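Local coordinates for protein putative 6-pyruvoyl tetrahydrobiopterin synthase (Caenorhabditis elegans, PDB 2G64) that probably converts 7,8-dihydroneopterin triphosphate into 6-pyruvoyl tetrahydropterin with loss of triphosphate, acting as a zinc-dependent homohexameric lyase in tetrahydrobiopterin biosynthesis, at residues V65-L68 with A69-K72; H84-L87 with D88-V91; T96-T100 with S101-A105. The protein carries 1 engineered substitution. All coordinates share one frame; numbering follows the deposited sequence. Where two conformers were deposited one is given.

Interaction 1: residues V65-L68 with A69-K72; sequences VYDL and AKLK
The N-terminus of helix 68-80 is capped by Asp67, whose carboxylate folds forward over the first turn to meet Lys70. A single carboxylate oxygen takes both bonds from Lys70. Asp67 OD2 accepts from Lys70 N at 2.9 Å, a bent bond with an N-H...O angle of 136°. The same Asp67 OD2 forms a salt bridge of 2.8 Å with Lys70 NZ. The two donors come from opposite faces of the carboxylate plane, so OD2 is gripped between backbone amide and ammonium of a single residue. To achieve this the lysine curls back on itself, bent at chi3 and chi4, and its CB comes within 3.2 Å of Asp67 OD2. The aspartate does its part by holding CG anti to its own backbone N (chi1 176°), beside the carbonyl carbon.

Helical bonding starts at once: Leu71 N donates to Asp67 O at 3.0 Å, and Lys72 N to Leu68 O at 2.8 Å. Leu71 N lies at the edge of the Tyr66 ring, in its plane, and Tyr66 CD2 packs on Leu71 CB at 3.8 Å, the two side chains crossing at about a right angle. The phenol oxygen of Tyr66 bonds to Glu74 and Ser117, anchoring the ring against the helix and the loop beyond helix 101-115. An aspartate N-cap whose side chain binds the N3 amide is a classic helix start, reinforced here by the lysine at N3.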
ATOM      1  N   VAL A  65     -14.521  15.645 -15.416  1.00 17.19           N
ATOM      2  CA  VAL A  65     -13.581  15.762 -16.554  1.00 15.86           C
ATOM      3  C   VAL A  65     -13.963  14.790 -17.695  1.00 15.90           C
ATOM      4  O   VAL A  65     -13.786  15.075 -18.898  1.00 16.17           O
ATOM      5  CB  VAL A  65     -12.127  15.464 -16.072  1.00 19.37           C
ATOM      6  CG1 VAL A  65     -11.209  15.236 -17.254  1.00 19.75           C
ATOM      7  CG2 VAL A  65     -11.595  16.602 -15.187  1.00 21.55           C
ATOM      8  N   TYR A  66     -14.514  13.647 -17.310  1.00 17.82           N
ATOM      9  CA  TYR A  66     -14.879  12.597 -18.254  1.00 20.04           C
ATOM     10  C   TYR A  66     -15.851  11.672 -17.537  1.00 19.53           C
ATOM     11  O   TYR A  66     -15.809  11.525 -16.315  1.00 25.35           O
ATOM     12  CB  TYR A  66     -13.614  11.804 -18.662  1.00 16.96           C
ATOM     13  CG  TYR A  66     -13.670  10.964 -19.942  1.00 18.35           C
ATOM     14  CD1 TYR A  66     -13.416  11.529 -21.190  1.00 20.33           C
ATOM     15  CD2 TYR A  66     -13.900   9.588 -19.887  1.00 21.07           C
ATOM     16  CE1 TYR A  66     -13.413  10.748 -22.365  1.00 34.68           C
ATOM     17  CE2 TYR A  66     -13.904   8.792 -21.062  1.00 19.73           C
ATOM     18  CZ  TYR A  66     -13.663   9.378 -22.289  1.00 18.71           C
ATOM     19  OH  TYR A  66     -13.652   8.608 -23.439  1.00 25.71           O
ATOM     20  N   ASP A  67     -16.705  11.014 -18.311  1.00 18.55           N
ATOM     21  CA  ASP A  67     -17.647  10.054 -17.745  1.00 19.69           C
ATOM     22  C   ASP A  67     -16.933   8.753 -17.335  1.00 24.84           C
ATOM     23  O   ASP A  67     -16.429   8.031 -18.194  1.00 24.04           O
ATOM     24  CB  ASP A  67     -18.729   9.778 -18.787  1.00 26.48           C
ATOM     25  CG  ASP A  67     -19.716   8.718 -18.343  1.00 39.27           C
ATOM     26  OD1 ASP A  67     -20.247   8.827 -17.228  1.00 39.33           O
ATOM     27  OD2 ASP A  67     -19.959   7.777 -19.119  1.00 53.07           O
ATOM     28  N   LEU A  68     -16.869   8.472 -16.035  1.00 22.83           N
ATOM     29  CA  LEU A  68     -16.126   7.300 -15.554  1.00 32.04           C
ATOM     30  C   LEU A  68     -16.715   5.998 -16.087  1.00 33.02           C
ATOM     31  O   LEU A  68     -15.976   5.051 -16.377  1.00 25.12           O
ATOM     32  CB  LEU A  68     -16.011   7.265 -14.020  1.00 22.38           C
ATOM     33  CG  LEU A  68     -15.347   6.008 -13.418  1.00 32.71           C
ATOM     34  CD1 LEU A  68     -13.903   5.843 -13.872  1.00 36.35           C
ATOM     35  CD2 LEU A  68     -15.423   5.957 -11.901  1.00 30.75           C
ATOM     36  N   ALA A  69     -18.040   5.951 -16.229  1.00 26.93           N
ATOM     37  CA  ALA A  69     -18.693   4.763 -16.767  1.00 26.59           C
ATOM     38  C   ALA A  69     -18.196   4.460 -18.180  1.00 29.42           C
ATOM     39  O   ALA A  69     -17.913   3.302 -18.515  1.00 28.46           O
ATOM     40  CB  ALA A  69     -20.208   4.931 -16.761  1.00 35.59           C
ATOM     41  N   LYS A  70     -18.087   5.508 -18.997  1.00 22.63           N
ATOM     42  CA  LYS A  70     -17.563   5.409 -20.358  1.00 18.70           C
ATOM     43  C   LYS A  70     -16.087   5.002 -20.384  1.00 25.11           C
ATOM     44  O   LYS A  70     -15.688   4.140 -21.177  1.00 22.56           O
ATOM     45  CB  LYS A  70     -17.716   6.737 -21.087  1.00 26.31           C
ATOM     46  CG  LYS A  70     -18.835   6.768 -22.113  1.00 62.25           C
ATOM     47  CD  LYS A  70     -19.081   8.183 -22.627  1.00 67.83           C
ATOM     48  CE  LYS A  70     -20.565   8.562 -22.564  1.00 71.33           C
ATOM     49  NZ  LYS A  70     -20.933   9.293 -21.304  1.00 41.11           N
ATOM     50  N   LEU A  71     -15.282   5.635 -19.533  1.00 21.41           N
ATOM     51  CA  LEU A  71     -13.856   5.273 -19.417  1.00 18.04           C
ATOM     52  C   LEU A  71     -13.714   3.800 -19.024  1.00 17.59           C
ATOM     53  O   LEU A  71     -12.868   3.090 -19.571  1.00 18.86           O
ATOM     54  CB  LEU A  71     -13.150   6.156 -18.377  1.00 20.47           C
ATOM     55  CG  LEU A  71     -11.619   6.021 -18.302  1.00 25.27           C
ATOM     56  CD1 LEU A  71     -11.002   6.300 -19.669  1.00 20.38           C
ATOM     57  CD2 LEU A  71     -10.996   6.924 -17.225  1.00 19.13           C
ATOM     58  N   LYS A  72     -14.527   3.341 -18.070  1.00 16.88           N
ATOM     59  CA  LYS A  72     -14.440   1.948 -17.632  0.50 21.84           C
ATOM     60  C   LYS A  72     -14.625   0.975 -18.792  1.00 26.91           C
ATOM     61  O   LYS A  72     -13.865   0.008 -18.908  1.00 21.43           O
ATOM     62  CB  LYS A  72     -15.412   1.660 -16.486  0.50 21.23           C
ATOM     63  CG  LYS A  72     -14.899   2.132 -15.144  0.50 17.94           C
ATOM     64  CD  LYS A  72     -15.986   2.057 -14.074  0.50 42.81           C
ATOM     65  CE  LYS A  72     -16.381   0.619 -13.782  0.50 39.57           C
ATOM     66  NZ  LYS A  72     -17.671   0.532 -13.040  0.50 46.16           N
TER

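Interaction 2: residues H84-L87 with D88-V91; sequences HRNL and DKDV
Asn86 and Asp90, at the two ends of the short helix 87-90, are joined twice, once through the Asp90 carboxylate and once backbone to backbone. Asn86 N donates to Asp90 OD2 at 2.7 Å, nearly straight at 169°, meeting the carboxylate on its anti side, somewhat out of plane; in return Asp90 N donates to Asn86 O at 2.7 Å. Asp90 has CG beside its backbone N (chi1 -63°), which swings the carboxylate back along the chain to Asn86 N.

The Asn86 side chain takes the other course. With CG anti to the backbone N (chi1 -179°), it reaches forward over the first turn as the N-cap, where OD1 accepts from Lys89 N at 3.1 Å, the donor lying above the carbonyl plane, and weakly from Asp88 N. The extended Lys89 chain runs obliquely past this amide, its CD 3.8 Å from Asn86 ND2. A water donates to both Asn86 OD1 and Asp88 OD2, and Asp88 OD2 also accepts from Arg20 N.

Asn40 and Asn42 of a neighbouring subunit bond to the Asp90 carboxylate, and Asn42 O of that subunit accepts from Asn86 ND2. Amide and carboxylate are thus shared between helix cap and subunit interface, and the amide donors around Asp90 probably stabilise its negative charge.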
ATOM      1  N   HIS A  84      -4.739 -11.990 -18.699  1.00 15.20           N
ATOM      2  CA  HIS A  84      -4.600 -13.457 -18.758  1.00 17.98           C
ATOM      3  C   HIS A  84      -4.103 -13.984 -20.112  1.00 18.18           C
ATOM      4  O   HIS A  84      -4.461 -15.079 -20.551  1.00 17.33           O
ATOM      5  CB  HIS A  84      -5.894 -14.126 -18.312  1.00 17.35           C
ATOM      6  CG  HIS A  84      -6.069 -14.099 -16.827  1.00 29.01           C
ATOM      7  ND1 HIS A  84      -6.543 -12.993 -16.155  1.00 27.87           N
ATOM      8  CD2 HIS A  84      -5.746 -15.006 -15.873  1.00 37.33           C
ATOM      9  CE1 HIS A  84      -6.548 -13.233 -14.856  1.00 32.43           C
ATOM     10  NE2 HIS A  84      -6.068 -14.449 -14.658  1.00 31.94           N
ATOM     11  N   ARG A  85      -3.243 -13.197 -20.744  1.00 17.98           N
ATOM     12  CA  ARG A  85      -2.642 -13.555 -22.012  1.00 14.61           C
ATOM     13  C   ARG A  85      -1.117 -13.586 -21.927  1.00 17.67           C
ATOM     14  O   ARG A  85      -0.508 -13.146 -20.944  1.00 15.20           O
ATOM     15  CB  ARG A  85      -3.072 -12.556 -23.094  1.00 18.79           C
ATOM     16  CG  ARG A  85      -4.602 -12.432 -23.224  1.00 22.82           C
ATOM     17  CD  ARG A  85      -4.994 -12.318 -24.684  1.00 44.59           C
ATOM     18  NE  ARG A  85      -6.358 -11.831 -24.858  1.00 81.34           N
ATOM     19  CZ  ARG A  85      -7.400 -12.611 -25.131  1.00 97.88           C
ATOM     20  NH1 ARG A  85      -7.239 -13.922 -25.256  1.00 95.32           N
ATOM     21  NH2 ARG A  85      -8.606 -12.078 -25.278  1.00 91.63           N
ATOM     22  N   ASN A  86      -0.514 -14.109 -22.985  1.00 16.59           N
ATOM     23  CA  ASN A  86       0.918 -14.030 -23.193  1.00 14.72           C
ATOM     24  C   ASN A  86       1.192 -12.906 -24.218  1.00 17.27           C
ATOM     25  O   ASN A  86       0.770 -12.995 -25.389  1.00 15.76           O
ATOM     26  CB  ASN A  86       1.395 -15.386 -23.729  1.00 13.61           C
ATOM     27  CG  ASN A  86       2.886 -15.431 -23.949  1.00 16.71           C
ATOM     28  OD1 ASN A  86       3.449 -14.538 -24.576  1.00 17.38           O
ATOM     29  ND2 ASN A  86       3.533 -16.485 -23.459  1.00 17.81           N
ATOM     30  N   LEU A  87       1.859 -11.838 -23.775  1.00 14.92           N
ATOM     31  CA  LEU A  87       1.984 -10.633 -24.609  1.00 12.69           C
ATOM     32  C   LEU A  87       2.611 -10.941 -25.976  1.00 18.05           C
ATOM     33  O   LEU A  87       2.099 -10.526 -27.010  1.00 14.11           O
ATOM     34  CB  LEU A  87       2.763  -9.535 -23.891  1.00 11.75           C
ATOM     35  CG  LEU A  87       2.204  -9.046 -22.542  1.00 13.22           C
ATOM     36  CD1 LEU A  87       3.050  -7.846 -22.049  1.00 15.09           C
ATOM     37  CD2 LEU A  87       0.759  -8.637 -22.716  1.00 16.00           C
ATOM     38  N   ASP A  88       3.706 -11.688 -25.965  1.00 10.17           N
ATOM     39  CA  ASP A  88       4.489 -11.917 -27.178  1.00 13.29           C
ATOM     40  C   ASP A  88       3.819 -12.881 -28.141  1.00 15.45           C
ATOM     41  O   ASP A  88       4.043 -12.796 -29.345  1.00 16.66           O
ATOM     42  CB  ASP A  88       5.871 -12.433 -26.804  1.00 14.31           C
ATOM     43  CG  ASP A  88       6.483 -11.631 -25.688  1.00 15.49           C
ATOM     44  OD1 ASP A  88       6.866 -10.465 -25.917  1.00 13.16           O
ATOM     45  OD2 ASP A  88       6.533 -12.154 -24.569  1.00 15.92           O
ATOM     46  N   LYS A  89       3.015 -13.799 -27.607  1.00 17.02           N
ATOM     47  CA  LYS A  89       2.395 -14.849 -28.412  1.00 19.19           C
ATOM     48  C   LYS A  89       0.935 -14.598 -28.777  1.00 23.54           C
ATOM     49  O   LYS A  89       0.444 -15.084 -29.802  1.00 20.94           O
ATOM     50  CB  LYS A  89       2.535 -16.209 -27.726  1.00 21.52           C
ATOM     51  CG  LYS A  89       4.003 -16.624 -27.569  1.00 21.40           C
ATOM     52  CD  LYS A  89       4.123 -17.976 -26.932  1.00 27.09           C
ATOM     53  CE  LYS A  89       5.581 -18.289 -26.627  1.00 29.18           C
ATOM     54  NZ  LYS A  89       5.731 -19.678 -26.118  1.00 37.74           N
ATOM     55  N   ASP A  90       0.229 -13.863 -27.935  1.00 17.16           N
ATOM     56  CA  ASP A  90      -1.225 -13.670 -28.111  1.00 20.46           C
ATOM     57  C   ASP A  90      -1.615 -12.287 -28.627  1.00 20.12           C
ATOM     58  O   ASP A  90      -2.772 -12.056 -29.028  1.00 22.99           O
ATOM     59  CB  ASP A  90      -1.956 -13.880 -26.781  1.00 18.80           C
ATOM     60  CG  ASP A  90      -1.817 -15.289 -26.255  1.00 25.57           C
ATOM     61  OD1 ASP A  90      -1.738 -16.231 -27.074  1.00 21.16           O
ATOM     62  OD2 ASP A  90      -1.765 -15.447 -25.014  1.00 18.53           O
ATOM     63  N   VAL A  91      -0.686 -11.347 -28.553  1.00 17.56           N
ATOM     64  CA  VAL A  91      -0.971  -9.977 -28.918  1.00 16.08           C
ATOM     65  C   VAL A  91      -0.128  -9.597 -30.139  1.00 15.21           C
ATOM     66  O   VAL A  91       1.106  -9.585 -30.093  1.00 15.11           O
ATOM     67  CB  VAL A  91      -0.725  -8.985 -27.729  1.00 20.56           C
ATOM     68  CG1 VAL A  91      -1.184  -7.561 -28.093  1.00 18.35           C
ATOM     69  CG2 VAL A  91      -1.474  -9.470 -26.479  1.00 18.87           C
TER
HETATM   70  O   HOH W   1       6.324 -14.975 -24.534  1.00 17.16           O

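Interaction 3: residues T96-T100 with S101-A105; sequences TTVST and SENVA
Asn103 reaches back from the first turn of helix 101-115 to the loop before it, its ND2 donating to Val98 O at 3.1 Å. The bond is bent, 136° at the hydrogen, and the acceptor is tilted from the amide plane. Holding CG beside the backbone N (chi1 -78°) carries the amide back over the preceding chain. The first bond of the helix proper runs from Val104 N to Thr100 O at 3.0 Å, in the carbonyl plane. A water donates to both Ser99 O and Ser101 OG, bridging the loop and the helix; Ser101 OG is also bonded to Glu129, which by similarity belongs to the charge relay of the active site.

Thr100 is the N-cap. Its OG1 stands between the backbone N and the carbonyl carbon (chi1 52°) and accepts from Asn103 N, a weak bond of 3.4 Å. The hydroxyl has a stronger partner in Gly63 O of a neighbouring subunit, to which it donates, so the helix cap is also part of a subunit contact. Glu102 is bound likewise: OE2 takes the backbone N of Val65 in that subunit, while the bend at chi2 leaves OE1 against Thr100 CB at 3.4 Å.

Around this polar centre, Thr97 CG2 presses closely on Asn103 CG, at 3.4 Å, the side chains crossing at a slant. On the helix, Val104 CG2 lies 3.3 Å from Thr100 O and also near Ser99 O, and the Val104 side chain packs as well on Phe94 of the preceding loop.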
ATOM      1  N   THR A  96       6.350  -7.881 -33.118  1.00 17.20           N
ATOM      2  CA  THR A  96       7.318  -7.052 -33.847  1.00 14.16           C
ATOM      3  C   THR A  96       7.879  -5.878 -33.034  1.00 16.25           C
ATOM      4  O   THR A  96       8.720  -5.113 -33.528  1.00 16.11           O
ATOM      5  CB  THR A  96       6.705  -6.526 -35.181  1.00 14.31           C
ATOM      6  OG1 THR A  96       5.451  -5.890 -34.903  1.00 17.07           O
ATOM      7  CG2 THR A  96       6.463  -7.711 -36.151  1.00 19.91           C
ATOM      8  N   THR A  97       7.436  -5.745 -31.776  1.00 14.57           N
ATOM      9  CA  THR A  97       7.996  -4.745 -30.884  1.00 12.11           C
ATOM     10  C   THR A  97       8.184  -5.457 -29.541  1.00 14.20           C
ATOM     11  O   THR A  97       7.255  -6.141 -29.072  1.00 14.22           O
ATOM     12  CB  THR A  97       7.030  -3.534 -30.724  1.00 13.75           C
ATOM     13  OG1 THR A  97       6.868  -2.857 -31.993  1.00 15.56           O
ATOM     14  CG2 THR A  97       7.559  -2.547 -29.653  1.00 12.72           C
ATOM     15  N   VAL A  98       9.388  -5.355 -28.974  1.00 12.68           N
ATOM     16  CA  VAL A  98       9.735  -6.063 -27.739  0.50 15.37           C
ATOM     17  C   VAL A  98       8.792  -5.679 -26.597  1.00 13.79           C
ATOM     18  O   VAL A  98       8.431  -4.515 -26.454  1.00 14.72           O
ATOM     19  CB  VAL A  98      11.216  -5.787 -27.343  0.50 19.41           C
ATOM     20  CG1 VAL A  98      11.421  -4.335 -26.855  0.50  8.52           C
ATOM     21  CG2 VAL A  98      11.700  -6.798 -26.322  0.50 18.29           C
ATOM     22  N   SER A  99       8.398  -6.648 -25.779  1.00 12.38           N
ATOM     23  CA  SER A  99       7.408  -6.385 -24.727  1.00 15.10           C
ATOM     24  C   SER A  99       8.006  -5.824 -23.405  1.00 16.42           C
ATOM     25  O   SER A  99       7.585  -6.197 -22.296  1.00 13.42           O
ATOM     26  CB  SER A  99       6.615  -7.672 -24.449  1.00 15.05           C
ATOM     27  OG  SER A  99       7.497  -8.688 -23.970  1.00 15.05           O
ATOM     28  N   THR A 100       8.978  -4.929 -23.513  1.00 11.65           N
ATOM     29  CA  THR A 100       9.464  -4.198 -22.321  1.00 13.90           C
ATOM     30  C   THR A 100       8.313  -3.370 -21.805  1.00 16.72           C
ATOM     31  O   THR A 100       7.415  -3.019 -22.561  1.00 14.00           O
ATOM     32  CB  THR A 100      10.601  -3.204 -22.659  1.00 16.38           C
ATOM     33  OG1 THR A 100      10.188  -2.357 -23.750  1.00 12.62           O
ATOM     34  CG2 THR A 100      11.858  -3.944 -23.035  1.00 14.44           C
ATOM     35  N   SER A 101       8.343  -2.999 -20.527  1.00 11.44           N
ATOM     36  CA  SER A 101       7.225  -2.220 -19.996  1.00 11.13           C
ATOM     37  C   SER A 101       7.119  -0.816 -20.620  1.00 11.54           C
ATOM     38  O   SER A 101       6.033  -0.258 -20.707  1.00 13.13           O
ATOM     39  CB  SER A 101       7.287  -2.157 -18.468  1.00 17.23           C
ATOM     40  OG  SER A 101       7.189  -3.470 -17.935  1.00 19.23           O
ATOM     41  N   GLU A 102       8.240  -0.271 -21.077  1.00 14.60           N
ATOM     42  CA  GLU A 102       8.228   0.966 -21.895  1.00 14.12           C
ATOM     43  C   GLU A 102       7.285   0.774 -23.075  1.00 14.30           C
ATOM     44  O   GLU A 102       6.399   1.598 -23.335  1.00 13.72           O
ATOM     45  CB  GLU A 102       9.649   1.279 -22.423  1.00 12.68           C
ATOM     46  CG  GLU A 102      10.655   1.757 -21.359  1.00 15.43           C
ATOM     47  CD  GLU A 102      11.429   0.624 -20.688  1.00 15.12           C
ATOM     48  OE1 GLU A 102      10.919  -0.532 -20.599  1.00 15.74           O
ATOM     49  OE2 GLU A 102      12.545   0.912 -20.217  1.00 16.89           O
ATOM     50  N   ASN A 103       7.460  -0.328 -23.794  1.00 11.06           N
ATOM     51  CA  ASN A 103       6.648  -0.568 -24.998  1.00 12.86           C
ATOM     52  C   ASN A 103       5.214  -0.986 -24.690  1.00 13.28           C
ATOM     53  O   ASN A 103       4.295  -0.726 -25.484  1.00 14.52           O
ATOM     54  CB  ASN A 103       7.339  -1.566 -25.951  1.00 12.77           C
ATOM     55  CG  ASN A 103       8.452  -0.925 -26.760  1.00 16.46           C
ATOM     56  OD1 ASN A 103       8.306   0.202 -27.267  1.00 16.13           O
ATOM     57  ND2 ASN A 103       9.598  -1.620 -26.856  1.00 13.49           N
ATOM     58  N   VAL A 104       5.010  -1.589 -23.523  1.00 14.17           N
ATOM     59  CA  VAL A 104       3.652  -1.895 -23.056  1.00 15.27           C
ATOM     60  C   VAL A 104       2.915  -0.586 -22.768  1.00 11.98           C
ATOM     61  O   VAL A 104       1.759  -0.426 -23.121  1.00 14.92           O
ATOM     62  CB  VAL A 104       3.666  -2.811 -21.795  1.00 14.57           C
ATOM     63  CG1 VAL A 104       2.240  -3.034 -21.261  1.00 14.43           C
ATOM     64  CG2 VAL A 104       4.327  -4.185 -22.138  1.00 16.47           C
ATOM     65  N   ALA A 105       3.602   0.367 -22.139  1.00 12.02           N
ATOM     66  CA  ALA A 105       2.954   1.644 -21.824  1.00 10.34           C
ATOM     67  C   ALA A 105       2.497   2.326 -23.120  1.00 14.42           C
ATOM     68  O   ALA A 105       1.390   2.874 -23.207  1.00 12.11           O
ATOM     69  CB  ALA A 105       3.916   2.521 -21.057  1.00 12.00           C
TER
HETATM   70  O   HOH W   2       6.677  -5.739 -19.719  1.00 14.52           O

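Interactions 2 and 3 adjoin, their centres 12 Å apart: Asp88 OD1 bonds to Ser99 OG at 2.7 Å, and Leu87 CD1 packs on Val104 CG2 at 3.9 Å. Because Ser99 OG also bonds to ND1 of the zinc ligand His19, the starts of the two helices meet beside the zinc site; the nearest Ser101 side-chain atom is about 6 Å from the zinc ion. Interaction 1 is about 27 and 26 Å from these, centre to centre. Yet the hexamer joins it to a copy of interaction 3: Val65 bonds to Glu102 of another subunit. His84, a charge-relay residue by similarity, packs on Cys38 and His44 of a neighbouring subunit, consistent with a shared active site.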